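Local coordinates for protein WZI (Escherichia coli, PDB 2YNK) that probably binds capsular polysaccharide at the cell surface as an outer-membrane beta-barrel lectin that underpins group 1 capsule assembly, at residues 2-7 with 63-68; 108-113 with 131-136. All blocks are in the same frame, centred on the assembly; numbering follows the deposited sequence.

Contact 1: residues 2-7 with 63-68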
# COMPACT_ATOMS: atom_id res chain seq x y z
N GLY A 2 -16.89 0.75 7.01
CA GLY A 2 -16.17 1.86 6.45
C GLY A 2 -14.88 1.49 5.76
O GLY A 2 -14.78 0.44 5.15
N LEU A 3 -13.88 2.37 5.87
CA LEU A 3 -12.60 2.15 5.22
C LEU A 3 -11.77 1.12 5.96
O LEU A 3 -11.90 0.95 7.17
CB LEU A 3 -11.81 3.46 5.14
CG LEU A 3 -12.49 4.63 4.43
CD1 LEU A 3 -11.50 5.78 4.30
CD2 LEU A 3 -13.05 4.19 3.08
N VAL A 4 -10.92 0.42 5.21
CA VAL A 4 -9.99 -0.56 5.75
C VAL A 4 -8.63 -0.25 5.12
O VAL A 4 -8.37 -0.63 3.99
CB VAL A 4 -10.44 -2.01 5.44
CG1 VAL A 4 -9.65 -3.02 6.27
CG2 VAL A 4 -11.93 -2.17 5.67
N VAL A 5 -7.80 0.48 5.86
CA VAL A 5 -6.50 0.92 5.37
C VAL A 5 -5.50 -0.24 5.31
O VAL A 5 -5.76 -1.33 5.84
CB VAL A 5 -5.92 2.06 6.25
CG1 VAL A 5 -6.78 3.31 6.12
CG2 VAL A 5 -5.78 1.62 7.70
N ASN A 6 -4.36 0.01 4.67
CA ASN A 6 -3.33 -1.01 4.47
C ASN A 6 -3.08 -1.86 5.70
O ASN A 6 -2.48 -1.40 6.66
CB ASN A 6 -2.00 -0.37 4.05
CG ASN A 6 -2.10 0.50 2.82
OD1 ASN A 6 -3.19 0.88 2.39
ND2 ASN A 6 -0.96 0.83 2.25
N ASP A 7 -3.56 -3.10 5.68
CA ASP A 7 -3.16 -4.12 6.66
C ASP A 7 -2.53 -5.25 5.86
O ASP A 7 -3.04 -5.61 4.81
CB ASP A 7 -4.36 -4.64 7.42
CG ASP A 7 -3.99 -5.63 8.51
OD1 ASP A 7 -3.21 -5.26 9.41
OD2 ASP A 7 -4.48 -6.79 8.47
N SER A 63 -12.46 -7.34 12.92
CA SER A 63 -12.81 -7.10 14.33
C SER A 63 -11.62 -6.59 15.11
O SER A 63 -11.76 -5.72 15.94
CB SER A 63 -13.33 -8.36 15.00
OG SER A 63 -14.65 -8.63 14.59
N ALA A 64 -10.46 -7.18 14.86
CA ALA A 64 -9.22 -6.74 15.49
C ALA A 64 -8.89 -5.29 15.09
O ALA A 64 -8.75 -4.42 15.93
CB ALA A 64 -8.07 -7.67 15.11
N LEU A 65 -8.83 -5.06 13.78
CA LEU A 65 -8.51 -3.76 13.23
C LEU A 65 -9.43 -2.66 13.73
O LEU A 65 -8.97 -1.57 14.11
CB LEU A 65 -8.57 -3.82 11.70
CG LEU A 65 -7.42 -4.59 11.04
CD1 LEU A 65 -7.66 -4.84 9.56
CD2 LEU A 65 -6.13 -3.81 11.26
N LYS A 66 -10.73 -2.94 13.76
CA LYS A 66 -11.72 -1.92 14.10
C LYS A 66 -12.28 -2.03 15.52
O LYS A 66 -13.31 -1.44 15.83
CB LYS A 66 -12.85 -1.94 13.07
CG LYS A 66 -12.40 -1.57 11.67
CD LYS A 66 -13.58 -1.19 10.80
CE LYS A 66 -13.13 -0.46 9.56
NZ LYS A 66 -12.91 1.00 9.81
N ALA A 67 -11.57 -2.75 16.39
CA ALA A 67 -11.93 -2.84 17.81
C ALA A 67 -12.15 -1.46 18.44
O ALA A 67 -11.49 -0.50 18.07
CB ALA A 67 -10.85 -3.58 18.58
N ASP A 68 -13.07 -1.39 19.39
CA ASP A 68 -13.43 -0.12 20.04
C ASP A 68 -12.22 0.71 20.42
O ASP A 68 -12.19 1.92 20.18
CB ASP A 68 -14.27 -0.37 21.30
CG ASP A 68 -15.69 -0.81 20.99
OD1 ASP A 68 -16.15 -0.62 19.85
OD2 ASP A 68 -16.36 -1.35 21.91
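At the junction between the N-terminal helical region and the barrel, L65 and K66, at the C-terminal end of helix 49-65, meet the backbone of L3 and the side chains of V4 and D7. The 222 Å² buried between the segments comprises a hydrogen bond to L3 O on one side and van der Waals contacts of L65 on the other. In the bond K66 donates from NZ to the carbonyl O of L3 at 2.8 Å, with a C=O...donor angle of 163°, so the ammonium approaches nearly along the C=O axis. The lysine chain runs extended as far as CE and bends only at its last torsion (chi4 -83°), which turns NZ to the strand and brings D108 within salt-bridge range. The L65 methyls lie obliquely against the D7 side chain: CD2 is 3.7 Å from D7 OD1, and CD1 is 3.9 Å from D7 CB. V4 CG1 adds a looser, apolar approach to L65 CD1 at 4.3 Å. With CG anti to the backbone N (chi1 -176°), the D7 carboxylate reaches R61 in a salt bridge through OD1 and caps L10 N of helix 8-19 through OD2; both oxygens are thus engaged beside the leucine methyls. Strand 3-4 pairs antiparallel with strand 32-33, helix 34-42 packs on V4 through Q34 and I37, and just beyond D68 the chain enters barrel strand 69-76.

Contact 2: residues 108-113 with 131-136. With D12 (dodecane), chain D; OCT (N-octane), chain B.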
# COMPACT_ATOMS: atom_id res chain seq x y z
N ASP A 108 -17.72 5.95 9.72
CA ASP A 108 -16.50 5.30 10.18
C ASP A 108 -15.62 6.36 10.83
O ASP A 108 -15.22 7.33 10.18
CB ASP A 108 -15.77 4.69 8.98
CG ASP A 108 -14.62 3.76 9.37
OD1 ASP A 108 -14.40 3.50 10.58
OD2 ASP A 108 -13.92 3.28 8.44
N VAL A 109 -15.32 6.18 12.11
CA VAL A 109 -14.46 7.10 12.83
C VAL A 109 -13.29 6.36 13.45
O VAL A 109 -13.50 5.42 14.22
CB VAL A 109 -15.23 7.85 13.92
CG1 VAL A 109 -14.27 8.57 14.85
CG2 VAL A 109 -16.21 8.82 13.28
N HIS A 110 -12.08 6.80 13.12
CA HIS A 110 -10.84 6.22 13.62
C HIS A 110 -9.98 7.34 14.16
O HIS A 110 -9.32 8.05 13.39
CB HIS A 110 -10.15 5.48 12.48
CG HIS A 110 -8.87 4.78 12.88
ND1 HIS A 110 -8.86 3.60 13.52
CD2 HIS A 110 -7.54 5.12 12.67
CE1 HIS A 110 -7.59 3.21 13.73
NE2 HIS A 110 -6.78 4.15 13.21
N LEU A 111 -10.01 7.54 15.47
CA LEU A 111 -9.19 8.57 16.09
C LEU A 111 -7.89 7.94 16.56
O LEU A 111 -7.89 7.14 17.48
CB LEU A 111 -9.90 9.21 17.29
CG LEU A 111 -11.18 9.99 17.01
CD1 LEU A 111 -11.65 10.69 18.27
CD2 LEU A 111 -10.96 10.98 15.87
N GLN A 112 -6.79 8.32 15.92
CA GLN A 112 -5.50 7.70 16.17
C GLN A 112 -4.49 8.73 16.68
O GLN A 112 -4.33 9.79 16.09
CB GLN A 112 -5.02 7.04 14.88
CG GLN A 112 -3.65 6.39 14.94
CD GLN A 112 -3.65 5.12 15.76
OE1 GLN A 112 -4.34 4.17 15.42
NE2 GLN A 112 -2.87 5.11 16.83
N GLY A 113 -3.82 8.40 17.78
CA GLY A 113 -2.70 9.18 18.28
C GLY A 113 -1.46 8.33 18.27
O GLY A 113 -1.52 7.14 18.59
N GLY A 131 -3.11 8.19 10.19
CA GLY A 131 -4.15 7.20 10.13
C GLY A 131 -5.49 7.73 10.61
O GLY A 131 -6.51 7.12 10.29
N ALA A 132 -5.50 8.85 11.34
CA ALA A 132 -6.74 9.35 11.93
C ALA A 132 -7.65 9.86 10.84
O ALA A 132 -7.26 10.72 10.08
CB ALA A 132 -6.49 10.45 12.95
N TYR A 133 -8.87 9.31 10.77
CA TYR A 133 -9.89 9.84 9.87
C TYR A 133 -11.28 9.70 10.46
O TYR A 133 -11.51 8.94 11.40
CB TYR A 133 -9.85 9.11 8.52
CG TYR A 133 -10.27 7.66 8.63
CD1 TYR A 133 -11.61 7.28 8.54
CD2 TYR A 133 -9.32 6.67 8.85
CE1 TYR A 133 -11.99 5.95 8.66
CE2 TYR A 133 -9.69 5.34 8.96
CZ TYR A 133 -11.02 4.98 8.87
OH TYR A 133 -11.37 3.65 9.00
N GLY A 134 -12.21 10.45 9.88
CA GLY A 134 -13.63 10.16 9.99
C GLY A 134 -14.22 10.09 8.59
O GLY A 134 -13.79 10.82 7.70
N ALA A 135 -15.17 9.19 8.38
CA ALA A 135 -15.84 9.06 7.08
C ALA A 135 -17.33 8.90 7.24
O ALA A 135 -17.80 8.38 8.25
CB ALA A 135 -15.26 7.91 6.28
N VAL A 136 -18.06 9.35 6.22
CA VAL A 136 -19.50 9.13 6.13
C VAL A 136 -19.87 8.52 4.78
O VAL A 136 -19.18 8.73 3.78
CB VAL A 136 -20.29 10.43 6.32
CG1 VAL A 136 -20.17 10.92 7.75
CG2 VAL A 136 -19.86 11.49 5.31
C1 D12 D . -23.11 7.87 15.70
C2 D12 D . -22.80 8.73 14.49
C3 D12 D . -21.35 9.24 14.48
C4 D12 D . -20.98 9.87 13.13
C5 D12 D . -19.70 10.72 13.18
C6 D12 D . -19.11 10.95 11.78
C7 D12 D . -18.58 12.37 11.58
C8 D12 D . -17.29 12.46 10.75
C9 D12 D . -17.55 12.67 9.26
C10 D12 D . -16.39 13.37 8.54
C11 D12 D . -16.38 13.04 7.04
C12 D12 D . -15.90 14.19 6.17
C1 OCT B . -11.23 12.69 13.00
C2 OCT B . -10.46 13.74 12.24
C3 OCT B . -8.95 13.47 12.27
C4 OCT B . -8.17 14.54 11.51
C5 OCT B . -6.67 14.48 11.81
C6 OCT B . -5.86 15.39 10.87
C7 OCT B . -5.04 16.48 11.57
C8 OCT B . -3.65 16.65 10.98
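D108, H110 and Y133 form the tightly packed part of this antiparallel beta hairpin, whose strand segments run at 176° with their axes 4.6 Å apart. D108 with A135 and H110 with Y133 are hydrogen-bonded pairs, each closed by two backbone bonds; V109 with G134 between them is a non-hydrogen-bonded pair. On the face carrying D108, H110 and Y133, the tyrosine CG sits between its backbone N and carbonyl carbon (chi1 67°), swinging the ring across the neighbouring strand. One ring face receives H110 CB in a CH-pi contact, 3.9 Å from the centroid and 23° off the normal. The imidazole itself is slid aside: its centroid is 5.6 Å from that of the tyrosine, so the near-parallel rings barely overlap. The histidine is also met closely at its ring edge, where G131 O lies 3.3 Å from H110 CD2. At the phenol end Y133 OH donates to D108 OD2 at 2.6 Å, meeting the oxygen from above the carboxylate plane.

Packing is looser around Q112, where the ladder of paired residues has ended and Q112 lies nearest A132. The partly exposed Q112 amide turns back along its own strand, donating through NE2 to G113 O at 3.0 Å. The opposite face meets alkanes, as expected of a membrane-facing barrel wall: V136 CG1 is 3.5 Å from dodecane C9, and L111 CD2 is 3.4 Å from octane C1. Strand 107-116 is flanked on its other side by strand 95-104, where N101 OD1 bonds H110 ND1, and strand 127-138 by strand 141-145, whose S144 touches Y133.

In the fold
Contacts 1 and 2 have centres 10 Å apart and meet at the carboxylate of D108. Its OD2 forms a salt bridge with K66 NZ at 2.8 Å and takes a weak hydrogen bond from L3 N at 2.7 Å, so both segments of contact 1 reach the same oxygen. K66 NZ also makes a weak bond to Y133 OH, at 3.2 Å. The N-terminal region is thereby joined to the wall on the face away from the bound alkanes: the L3 side chain stays about 9 Å from a dodecane, whereas contact 2 touches that ligand type directly. Along the chain, contact 1 closes before the hairpin of contact 2 begins.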